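Local coordinates for protein tyrosine--tRNA ligase, mitochondrial (Coccidioides posadasii, PDB 5IJX) that probably joins L-tyrosine to tRNA(Tyr) at the expense of ATP, as a class I aminoacyl-tRNA synthetase serving mitochondrial protein synthesis, at residues D224-F229 with S263-K268; Q35-F40 with Y94-K99; L85-L90 with A100-G105. All blocks are in the same frame, centred on the assembly; numbering follows the deposited sequence.

How the interactions relate
From the N terminus, 35-40 comes first, at the start of helix 37-43. Interaction 2 ties it to 94-99, closing a loop of 53 residues. Interaction 3 opens within that loop, at 85-90, and closes beyond it, at 100-105, around a short loop of nine residues, so the two cross: they share helix 84-95 and touch where Y94 CB lies 3.9 Å from A100 CB. Interaction 1 follows in series, closing 33 residues between helix 217-229 and the loop after helix 243-259. It meets interaction 3 beside the bound tyrosine, with D224 OD2 4.1 Å from L103 CD2. Together they tie helix 37-43, a beta-alpha-beta unit and the tyrosine-pocket helix within the catalytic part of the enzyme.

Interaction 1 of 3, residues D224-F229 with S263-K268; sequences DFWYLF and SEWAPK. With TYR (tyrosine), chain B.
F229 on helix 217-229 and W265 in the loop after helix 243-259 mark the closest backbone approach, with their CA atoms 8.7 Å apart, a spacing bridged by side chains alone. The loop residues S263 to A266 form a type I beta turn, which carries W265 toward the helix. An ST turn reinforces it: the W265 N-H points almost straight at S263 OG (171° at the hydrogen), 3.2 Å from N to OG. The contact itself is apolar. W265 CB sits near the plane of the F229 ring, at its edge, 3.9 Å from CE2. The outer corner of the W226 indole reaches the same tryptophan, CH2 lying 4.1 Å from W265 CE3. The six-membered rings of the two tryptophans are 5.8 Å apart between centroids with planes at 78°, and their relation is oblique. On the helix, both W226 and F229 have CG anti to the backbone N (chi1 167° in W226), which carries their rings out to W265. I253 of helix 243-259 packs against both W226 and F229, so the pair also joins helix 217-229 to that neighbouring helix. At the start of the segment, D224 is a residue of the tyrosine pocket of this class I synthetase domain. Its carboxylate is held by several hydrogen bonds, from W172 NE1 and W173 NE1 to OD1 and from N169 ND2 to OD2, which probably limit its rotation. OD2 also accepts from the phenolic OH of the bound tyrosine, at 3.2 Å from TYR OH to D224 OD2.

Interaction 2 of 3, residues Q35-F40 with Y94-K99; sequences QSFLSF and YVHGLK
The F37 ring carries L98 CD1 over one face, and the imidazole of H96 in turn receives F37 CE1 over one of its own faces. The first is a CH-pi contact, the methyl being 4.1 Å from the ring centroid and 16° off the normal. In the second, F37 CE1 is 3.7 Å from H96 CG with planes at 58°, an oblique pair. F40 joins F37 and H96 in an aromatic cluster, which W92 and F156 extend; its CE2 is 4.3 Å from H96 NE2. With CG anti to the backbone N (chi1 -176°), the F37 ring reaches both residues, turning a face to L98 CD1 and the CD1/CE1 side to H96.

One helix begins here and another ends. S36 is the N-cap of helix 37-43, its OG accepting from S39 N at 3.2 Å; G97, with positive phi, is the C-prime residue of the Schellman motif that ends helix 84-95, and H96 and L98 flank it. The two segments share no hydrogen bond; S36 OG and G97 O have further partners in D58 and R65. With carbon edges, a methyl and an imidazole face as the meeting surfaces, cohesion between them comes from dispersion and the hydrophobic effect.

Interaction 3 of 3, residues L85-L90 with A100-G105; sequences LPFMIL and AVFLIG
L90 and F102 form the dense part of this contact between helix 84-95 and strand 99-104. L90 CD1 lies over one face of the F102 ring, 3.6 Å from its centroid and 17° off the normal, a CH-pi contact. In the leucine, CD1 is anti to CA (chi2 -167°), which carries that methyl over the ring and also sets it beside V101 O. F87 approaches the same ring differently, at its edge: F87 CG is in the plane of the F102 ring, and F87 CD1 is 3.5 Å from F102 CD1. The centroids of the two phenylalanines are 5.3 Å apart, an oblique pairing. F102 is thus met over a face by L90 and at the rim by F87, while L140 of helix 126-154 touches both phenylalanines.

The backbones are nearest at L90 and A100, where the CA atoms are 5.4 Å apart and A100, with only a methyl, meets L90 through CB, 4.2 Å from L90 CB. The wider spacing of F87 and F102, 7.8 Å between CA atoms, is filled by the two phenyl rings. The loose end lies at L85 and I104, where the segments no longer touch. P86, beyond contact range of the strand, is partly exposed; on the strand, the end of L103 leads away from the helix and touches the bound tyrosine. The segment axes run nearly antiparallel, at 151°. Strand 67-72 and strand 99-104 are parallel neighbours joined through helix 84-95, the beta-alpha-beta crossover of the Rossmann fold that forms the class I synthetase catalytic domain.

Interaction 1 of 3, residues D224-F229 with S263-K268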
loop_
_atom_site.group_PDB
_atom_site.type_symbol
_atom_site.label_atom_id
_atom_site.label_comp_id
_atom_site.label_asym_id
_atom_site.label_seq_id
_atom_site.Cartn_x
_atom_site.Cartn_y
_atom_site.Cartn_z
ATOM N N ASP A 224 -4.282 -3.979 10.802
ATOM C CA ASP A 224 -4.060 -4.085 12.239
ATOM C C ASP A 224 -4.901 -5.216 12.814
ATOM O O ASP A 224 -4.401 -6.069 13.562
ATOM C CB ASP A 224 -4.399 -2.763 12.933
ATOM C CG ASP A 224 -3.440 -1.647 12.578
ATOM O OD1 ASP A 224 -2.380 -1.929 11.981
ATOM O OD2 ASP A 224 -3.748 -0.484 12.914
ATOM N N PHE A 225 -6.188 -5.248 12.453
ATOM C CA PHE A 225 -7.067 -6.313 12.925
ATOM C C PHE A 225 -6.551 -7.688 12.517
ATOM O O PHE A 225 -6.611 -8.635 13.303
ATOM C CB PHE A 225 -8.482 -6.099 12.389
ATOM C CG PHE A 225 -9.549 -6.864 13.134
ATOM C CD1 PHE A 225 -9.226 -7.740 14.161
ATOM C CD2 PHE A 225 -10.884 -6.704 12.798
ATOM C CE1 PHE A 225 -10.211 -8.435 14.835
ATOM C CE2 PHE A 225 -11.873 -7.395 13.471
ATOM C CZ PHE A 225 -11.535 -8.261 14.491
ATOM N N TRP A 226 -6.063 -7.826 11.284
ATOM C CA TRP A 226 -5.551 -9.113 10.823
ATOM C C TRP A 226 -4.288 -9.500 11.581
ATOM O O TRP A 226 -4.141 -10.647 12.027
ATOM C CB TRP A 226 -5.300 -9.033 9.317
ATOM C CG TRP A 226 -4.500 -10.147 8.720
ATOM C CD1 TRP A 226 -3.300 -10.037 8.081
ATOM C CD2 TRP A 226 -4.851 -11.534 8.680
ATOM N NE1 TRP A 226 -2.878 -11.271 7.650
ATOM C CE2 TRP A 226 -3.811 -12.208 8.006
ATOM C CE3 TRP A 226 -5.939 -12.273 9.152
ATOM C CZ2 TRP A 226 -3.829 -13.585 7.795
ATOM C CZ3 TRP A 226 -5.954 -13.639 8.941
ATOM C CH2 TRP A 226 -4.906 -14.281 8.267
ATOM N N TYR A 227 -3.379 -8.541 11.755
ATOM C CA TYR A 227 -2.153 -8.779 12.505
ATOM C C TYR A 227 -2.462 -9.302 13.900
ATOM O O TYR A 227 -1.888 -10.304 14.342
ATOM C CB TYR A 227 -1.340 -7.485 12.572
ATOM C CG TYR A 227 -0.058 -7.584 13.367
ATOM C CD1 TYR A 227 1.154 -7.842 12.740
ATOM C CD2 TYR A 227 -0.056 -7.404 14.746
ATOM C CE1 TYR A 227 2.331 -7.927 13.464
ATOM C CE2 TYR A 227 1.113 -7.492 15.477
ATOM C CZ TYR A 227 2.305 -7.750 14.833
ATOM O OH TYR A 227 3.468 -7.834 15.566
ATOM N N LEU A 228 -3.375 -8.636 14.613
ATOM C CA LEU A 228 -3.757 -9.108 15.939
ATOM C C LEU A 228 -4.577 -10.389 15.873
ATOM O O LEU A 228 -4.582 -11.163 16.836
ATOM C CB LEU A 228 -4.538 -8.020 16.672
ATOM C CG LEU A 228 -3.756 -6.728 16.905
ATOM C CD1 LEU A 228 -4.660 -5.652 17.486
ATOM C CD2 LEU A 228 -2.565 -6.984 17.819
ATOM N N PHE A 229 -5.260 -10.627 14.754
ATOM C CA PHE A 229 -6.040 -11.847 14.584
ATOM C C PHE A 229 -5.136 -13.066 14.565
ATOM O O PHE A 229 -5.431 -14.077 15.212
ATOM C CB PHE A 229 -6.863 -11.757 13.298
ATOM C CG PHE A 229 -7.747 -12.950 13.047
ATOM C CD1 PHE A 229 -9.021 -13.011 13.588
ATOM C CD2 PHE A 229 -7.314 -13.999 12.251
ATOM C CE1 PHE A 229 -9.840 -14.104 13.351
ATOM C CE2 PHE A 229 -8.128 -15.091 12.009
ATOM C CZ PHE A 229 -9.393 -15.143 12.560
ATOM N N SER A 263 -5.048 -21.916 5.108
ATOM C CA SER A 263 -4.330 -21.056 6.037
ATOM C C SER A 263 -4.338 -21.630 7.448
ATOM O O SER A 263 -5.280 -22.306 7.869
ATOM C CB SER A 263 -4.949 -19.659 6.055
ATOM O OG SER A 263 -4.392 -18.866 7.090
ATOM N N GLU A 264 -3.271 -21.326 8.189
ATOM C CA GLU A 264 -3.166 -21.745 9.581
ATOM C C GLU A 264 -4.333 -21.245 10.424
ATOM O O GLU A 264 -4.544 -21.758 11.529
ATOM C CB GLU A 264 -1.839 -21.244 10.155
ATOM C CG GLU A 264 -1.608 -21.568 11.619
ATOM C CD GLU A 264 -0.264 -21.067 12.108
ATOM O OE1 GLU A 264 0.538 -20.602 11.269
ATOM O OE2 GLU A 264 -0.009 -21.133 13.328
ATOM N N TRP A 265 -5.094 -20.266 9.933
ATOM C CA TRP A 265 -6.194 -19.672 10.684
ATOM C C TRP A 265 -7.546 -19.868 10.014
ATOM O O TRP A 265 -8.539 -19.290 10.473
ATOM C CB TRP A 265 -5.932 -18.179 10.897
ATOM C CG TRP A 265 -4.686 -17.927 11.686
ATOM C CD1 TRP A 265 -4.555 -17.964 13.045
ATOM C CD2 TRP A 265 -3.388 -17.615 11.166
ATOM N NE1 TRP A 265 -3.257 -17.691 13.403
ATOM C CE2 TRP A 265 -2.521 -17.471 12.269
ATOM C CE3 TRP A 265 -2.875 -17.439 9.876
ATOM C CZ2 TRP A 265 -1.171 -17.162 12.121
ATOM C CZ3 TRP A 265 -1.533 -17.131 9.731
ATOM C CH2 TRP A 265 -0.696 -16.995 10.848
ATOM N N ALA A 266 -7.618 -20.659 8.947
ATOM C CA ALA A 266 -8.894 -20.886 8.282
ATOM C C ALA A 266 -9.611 -22.081 8.909
ATOM O O ALA A 266 -8.968 -23.073 9.264
ATOM C CB ALA A 266 -8.690 -21.139 6.793
ATOM N N PRO A 267 -10.936 -22.023 9.059
ATOM C CA PRO A 267 -11.648 -23.139 9.693
ATOM C C PRO A 267 -11.822 -24.329 8.763
ATOM O O PRO A 267 -12.826 -24.427 8.050
ATOM C CB PRO A 267 -12.995 -22.516 10.070
ATOM C CG PRO A 267 -13.219 -21.484 9.021
ATOM C CD PRO A 267 -11.854 -20.939 8.669
ATOM N N LYS A 268 -10.850 -25.236 8.759
ATOM C CA LYS A 268 -10.945 -26.447 7.956
ATOM C C LYS A 268 -11.912 -27.425 8.613
ATOM O O LYS A 268 -11.788 -27.726 9.804
ATOM C CB LYS A 268 -9.567 -27.086 7.791
HETATM N N TYR B . -10.126 4.639 14.079
HETATM C CA TYR B . -9.843 4.896 15.486
HETATM C C TYR B . -10.184 6.342 15.851
HETATM O O TYR B . -10.472 6.664 17.007
HETATM C CB TYR B . -8.369 4.609 15.795
HETATM C CG TYR B . -7.903 3.215 15.415
HETATM C CD1 TYR B . -8.737 2.113 15.558
HETATM C CD2 TYR B . -6.625 3.004 14.913
HETATM C CE1 TYR B . -8.308 0.840 15.211
HETATM C CE2 TYR B . -6.190 1.738 14.563
HETATM C CZ TYR B . -7.033 0.660 14.713
HETATM O OH TYR B . -6.596 -0.599 14.365
HETATM O OXT TYR B . -10.176 7.227 14.994
#

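Interaction 2 of 3, residues Q35-F40 with Y94-K99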
loop_
_atom_site.group_PDB
_atom_site.type_symbol
_atom_site.label_atom_id
_atom_site.label_comp_id
_atom_site.label_asym_id
_atom_site.label_seq_id
_atom_site.Cartn_x
_atom_site.Cartn_y
_atom_site.Cartn_z
ATOM N N GLN A 35 -23.846 -16.363 34.041
ATOM C CA GLN A 35 -24.148 -15.425 32.970
ATOM C C GLN A 35 -22.962 -15.293 32.024
ATOM O O GLN A 35 -21.811 -15.176 32.458
ATOM C CB GLN A 35 -24.505 -14.051 33.538
ATOM C CG GLN A 35 -24.973 -13.056 32.482
ATOM C CD GLN A 35 -25.262 -11.680 33.051
ATOM O OE1 GLN A 35 -24.570 -11.211 33.955
ATOM N NE2 GLN A 35 -26.294 -11.025 32.524
ATOM N N SER A 36 -23.251 -15.302 30.726
ATOM C CA SER A 36 -22.209 -15.144 29.726
ATOM C C SER A 36 -21.606 -13.742 29.800
ATOM O O SER A 36 -22.180 -12.815 30.377
ATOM C CB SER A 36 -22.763 -15.398 28.324
ATOM O OG SER A 36 -23.570 -14.316 27.892
ATOM N N PHE A 37 -20.428 -13.595 29.192
ATOM C CA PHE A 37 -19.731 -12.315 29.233
ATOM C C PHE A 37 -20.445 -11.269 28.386
ATOM O O PHE A 37 -20.593 -10.114 28.807
ATOM C CB PHE A 37 -18.289 -12.497 28.765
ATOM C CG PHE A 37 -17.456 -11.252 28.863
ATOM C CD1 PHE A 37 -17.092 -10.743 30.098
ATOM C CD2 PHE A 37 -17.031 -10.596 27.720
ATOM C CE1 PHE A 37 -16.323 -9.598 30.191
ATOM C CE2 PHE A 37 -16.261 -9.450 27.808
ATOM C CZ PHE A 37 -15.908 -8.951 29.044
ATOM N N LEU A 38 -20.899 -11.652 27.190
ATOM C CA LEU A 38 -21.605 -10.707 26.331
ATOM C C LEU A 38 -22.894 -10.232 26.989
ATOM O O LEU A 38 -23.184 -9.030 27.020
ATOM C CB LEU A 38 -21.892 -11.353 24.976
ATOM C CG LEU A 38 -22.485 -10.437 23.907
ATOM C CD1 LEU A 38 -21.522 -9.309 23.562
ATOM C CD2 LEU A 38 -22.839 -11.240 22.666
ATOM N N SER A 39 -23.687 -11.166 27.518
ATOM C CA SER A 39 -24.895 -10.791 28.247
ATOM C C SER A 39 -24.579 -9.781 29.343
ATOM O O SER A 39 -25.315 -8.803 29.535
ATOM C CB SER A 39 -25.552 -12.038 28.840
ATOM O OG SER A 39 -26.711 -11.701 29.583
ATOM N N PHE A 40 -23.480 -9.996 30.068
ATOM C CA PHE A 40 -23.094 -9.069 31.126
ATOM C C PHE A 40 -22.787 -7.689 30.557
ATOM O O PHE A 40 -23.305 -6.676 31.044
ATOM C CB PHE A 40 -21.891 -9.624 31.889
ATOM C CG PHE A 40 -21.344 -8.685 32.923
ATOM C CD1 PHE A 40 -22.059 -8.410 34.075
ATOM C CD2 PHE A 40 -20.111 -8.086 32.744
ATOM C CE1 PHE A 40 -21.554 -7.547 35.027
ATOM C CE2 PHE A 40 -19.600 -7.223 33.693
ATOM C CZ PHE A 40 -20.323 -6.953 34.836
ATOM N N TYR A 94 -10.430 -7.974 30.537
ATOM C CA TYR A 94 -9.193 -8.332 31.218
ATOM C C TYR A 94 -9.472 -9.041 32.537
ATOM O O TYR A 94 -8.928 -10.119 32.803
ATOM C CB TYR A 94 -8.345 -7.085 31.446
ATOM C CG TYR A 94 -7.152 -7.325 32.343
ATOM C CD1 TYR A 94 -6.071 -8.075 31.902
ATOM C CD2 TYR A 94 -7.105 -6.802 33.628
ATOM C CE1 TYR A 94 -4.981 -8.298 32.713
ATOM C CE2 TYR A 94 -6.019 -7.018 34.446
ATOM C CZ TYR A 94 -4.959 -7.768 33.984
ATOM O OH TYR A 94 -3.873 -7.984 34.799
ATOM N N VAL A 95 -10.354 -8.475 33.360
ATOM C CA VAL A 95 -10.529 -8.974 34.721
ATOM C C VAL A 95 -11.363 -10.243 34.671
ATOM O O VAL A 95 -11.612 -10.875 35.705
ATOM C CB VAL A 95 -11.177 -7.924 35.648
ATOM C CG1 VAL A 95 -10.291 -6.685 35.757
ATOM C CG2 VAL A 95 -12.576 -7.559 35.169
ATOM N N HIS A 96 -11.813 -10.624 33.477
ATOM C CA HIS A 96 -12.530 -11.880 33.312
ATOM C C HIS A 96 -11.660 -12.967 32.691
ATOM O O HIS A 96 -12.183 -14.009 32.283
ATOM C CB HIS A 96 -13.800 -11.666 32.480
ATOM C CG HIS A 96 -14.962 -11.156 33.278
ATOM N ND1 HIS A 96 -16.040 -11.947 33.614
ATOM C CD2 HIS A 96 -15.211 -9.937 33.814
ATOM C CE1 HIS A 96 -16.904 -11.240 34.321
ATOM N NE2 HIS A 96 -16.424 -10.017 34.458
ATOM N N GLY A 97 -10.346 -12.759 32.630
ATOM C CA GLY A 97 -9.438 -13.749 32.094
ATOM C C GLY A 97 -9.270 -13.717 30.594
ATOM O O GLY A 97 -8.472 -14.500 30.061
ATOM N N LEU A 98 -9.993 -12.849 29.898
ATOM C CA LEU A 98 -9.836 -12.687 28.463
ATOM C C LEU A 98 -8.725 -11.688 28.176
ATOM O O LEU A 98 -8.439 -10.801 28.985
ATOM C CB LEU A 98 -11.148 -12.223 27.829
ATOM C CG LEU A 98 -12.259 -13.275 27.847
ATOM C CD1 LEU A 98 -13.632 -12.630 27.815
ATOM C CD2 LEU A 98 -12.093 -14.235 26.677
ATOM N N LYS A 99 -8.090 -11.846 27.018
ATOM C CA LYS A 99 -6.970 -10.990 26.657
ATOM C C LYS A 99 -7.464 -9.612 26.240
ATOM O O LYS A 99 -8.447 -9.483 25.505
ATOM C CB LYS A 99 -6.154 -11.616 25.526
ATOM C CG LYS A 99 -4.863 -10.861 25.233
ATOM C CD LYS A 99 -3.966 -11.609 24.260
ATOM C CE LYS A 99 -2.571 -11.000 24.227
ATOM N NZ LYS A 99 -1.682 -11.677 23.242
#

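Interaction 3 of 3, residues L85-L90 with A100-G105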
loop_
_atom_site.group_PDB
_atom_site.type_symbol
_atom_site.label_atom_id
_atom_site.label_comp_id
_atom_site.label_asym_id
_atom_site.label_seq_id
_atom_site.Cartn_x
_atom_site.Cartn_y
_atom_site.Cartn_z
ATOM N N LEU A 85 -15.411 4.067 27.059
ATOM C CA LEU A 85 -16.334 2.934 27.001
ATOM C C LEU A 85 -15.713 1.707 26.352
ATOM O O LEU A 85 -15.803 0.615 26.942
ATOM C CB LEU A 85 -17.623 3.344 26.290
ATOM C CG LEU A 85 -18.351 4.543 26.890
ATOM C CD1 LEU A 85 -19.647 4.745 26.131
ATOM C CD2 LEU A 85 -18.606 4.363 28.382
ATOM N N PRO A 86 -15.097 1.785 25.169
ATOM C CA PRO A 86 -14.365 0.607 24.676
ATOM C C PRO A 86 -13.410 0.067 25.721
ATOM O O PRO A 86 -13.408 -1.136 26.013
ATOM C CB PRO A 86 -13.631 1.140 23.439
ATOM C CG PRO A 86 -14.404 2.329 23.010
ATOM C CD PRO A 86 -14.988 2.930 24.248
ATOM N N PHE A 87 -12.620 0.951 26.329
ATOM C CA PHE A 87 -11.648 0.515 27.320
ATOM C C PHE A 87 -12.331 -0.134 28.515
ATOM O O PHE A 87 -11.860 -1.159 29.023
ATOM C CB PHE A 87 -10.790 1.706 27.742
ATOM C CG PHE A 87 -9.930 2.249 26.629
ATOM C CD1 PHE A 87 -9.458 1.411 25.632
ATOM C CD2 PHE A 87 -9.602 3.593 26.572
ATOM C CE1 PHE A 87 -8.675 1.895 24.611
ATOM C CE2 PHE A 87 -8.816 4.084 25.545
ATOM C CZ PHE A 87 -8.354 3.231 24.567
HETATM N N MSE A 88 -13.450 0.429 28.965
HETATM C CA MSE A 88 -14.240 -0.222 30.000
HETATM C C MSE A 88 -14.431 -1.678 29.604
HETATM O O MSE A 88 -14.085 -2.581 30.370
HETATM C CB MSE A 88 -15.595 0.464 30.196
HETATM C CG MSE A 88 -15.527 1.857 30.815
HETATM SE SE MSE A 88 -14.550 1.938 32.502
HETATM C CE MSE A 88 -15.391 0.442 33.423
ATOM N N ILE A 89 -14.941 -1.908 28.389
ATOM C CA ILE A 89 -15.111 -3.279 27.917
ATOM C C ILE A 89 -13.803 -4.045 28.076
ATOM O O ILE A 89 -13.748 -5.081 28.752
ATOM C CB ILE A 89 -15.621 -3.296 26.462
ATOM C CG1 ILE A 89 -17.067 -2.782 26.418
ATOM C CG2 ILE A 89 -15.517 -4.705 25.864
ATOM C CD1 ILE A 89 -17.751 -2.878 25.059
ATOM N N LEU A 90 -12.721 -3.520 27.495
ATOM C CA LEU A 90 -11.419 -4.156 27.664
ATOM C C LEU A 90 -11.165 -4.464 29.132
ATOM O O LEU A 90 -10.868 -5.607 29.501
ATOM C CB LEU A 90 -10.306 -3.265 27.109
ATOM C CG LEU A 90 -10.203 -3.079 25.592
ATOM C CD1 LEU A 90 -8.868 -2.441 25.248
ATOM C CD2 LEU A 90 -10.374 -4.386 24.829
ATOM N N ALA A 100 -6.772 -8.580 26.715
ATOM C CA ALA A 100 -7.104 -7.196 26.411
ATOM C C ALA A 100 -5.891 -6.508 25.803
ATOM O O ALA A 100 -4.801 -6.522 26.390
ATOM C CB ALA A 100 -7.561 -6.449 27.665
ATOM N N VAL A 101 -6.087 -5.908 24.633
ATOM C CA VAL A 101 -5.028 -5.231 23.895
ATOM C C VAL A 101 -5.455 -3.790 23.669
ATOM O O VAL A 101 -6.434 -3.530 22.958
ATOM C CB VAL A 101 -4.733 -5.927 22.557
ATOM C CG1 VAL A 101 -3.785 -5.088 21.712
ATOM C CG2 VAL A 101 -4.148 -7.310 22.792
ATOM N N PHE A 102 -4.721 -2.856 24.263
ATOM C CA PHE A 102 -4.893 -1.438 23.980
ATOM C C PHE A 102 -3.921 -1.054 22.872
ATOM O O PHE A 102 -2.712 -1.257 23.010
ATOM C CB PHE A 102 -4.638 -0.597 25.231
ATOM C CG PHE A 102 -5.502 -0.965 26.406
ATOM C CD1 PHE A 102 -6.613 -0.206 26.731
ATOM C CD2 PHE A 102 -5.195 -2.063 27.191
ATOM C CE1 PHE A 102 -7.404 -0.540 27.815
ATOM C CE2 PHE A 102 -5.983 -2.401 28.274
ATOM C CZ PHE A 102 -7.088 -1.639 28.586
ATOM N N LEU A 103 -4.442 -0.504 21.777
ATOM C CA LEU A 103 -3.635 -0.185 20.605
ATOM C C LEU A 103 -3.620 1.319 20.368
ATOM O O LEU A 103 -4.676 1.959 20.325
ATOM C CB LEU A 103 -4.162 -0.903 19.360
ATOM C CG LEU A 103 -3.425 -0.591 18.054
ATOM C CD1 LEU A 103 -1.938 -0.884 18.188
ATOM C CD2 LEU A 103 -4.016 -1.384 16.904
ATOM N N ILE A 104 -2.420 1.871 20.211
ATOM C CA ILE A 104 -2.219 3.264 19.830
ATOM C C ILE A 104 -1.978 3.314 18.327
ATOM O O ILE A 104 -1.180 2.533 17.794
ATOM C CB ILE A 104 -1.039 3.884 20.597
ATOM C CG1 ILE A 104 -1.341 3.937 22.098
ATOM C CG2 ILE A 104 -0.724 5.277 20.071
ATOM N N GLY A 105 -2.653 4.235 17.645
ATOM C CA GLY A 105 -2.529 4.346 16.204
ATOM C C GLY A 105 -1.377 5.226 15.771
ATOM O O GLY A 105 -1.587 6.306 15.210
#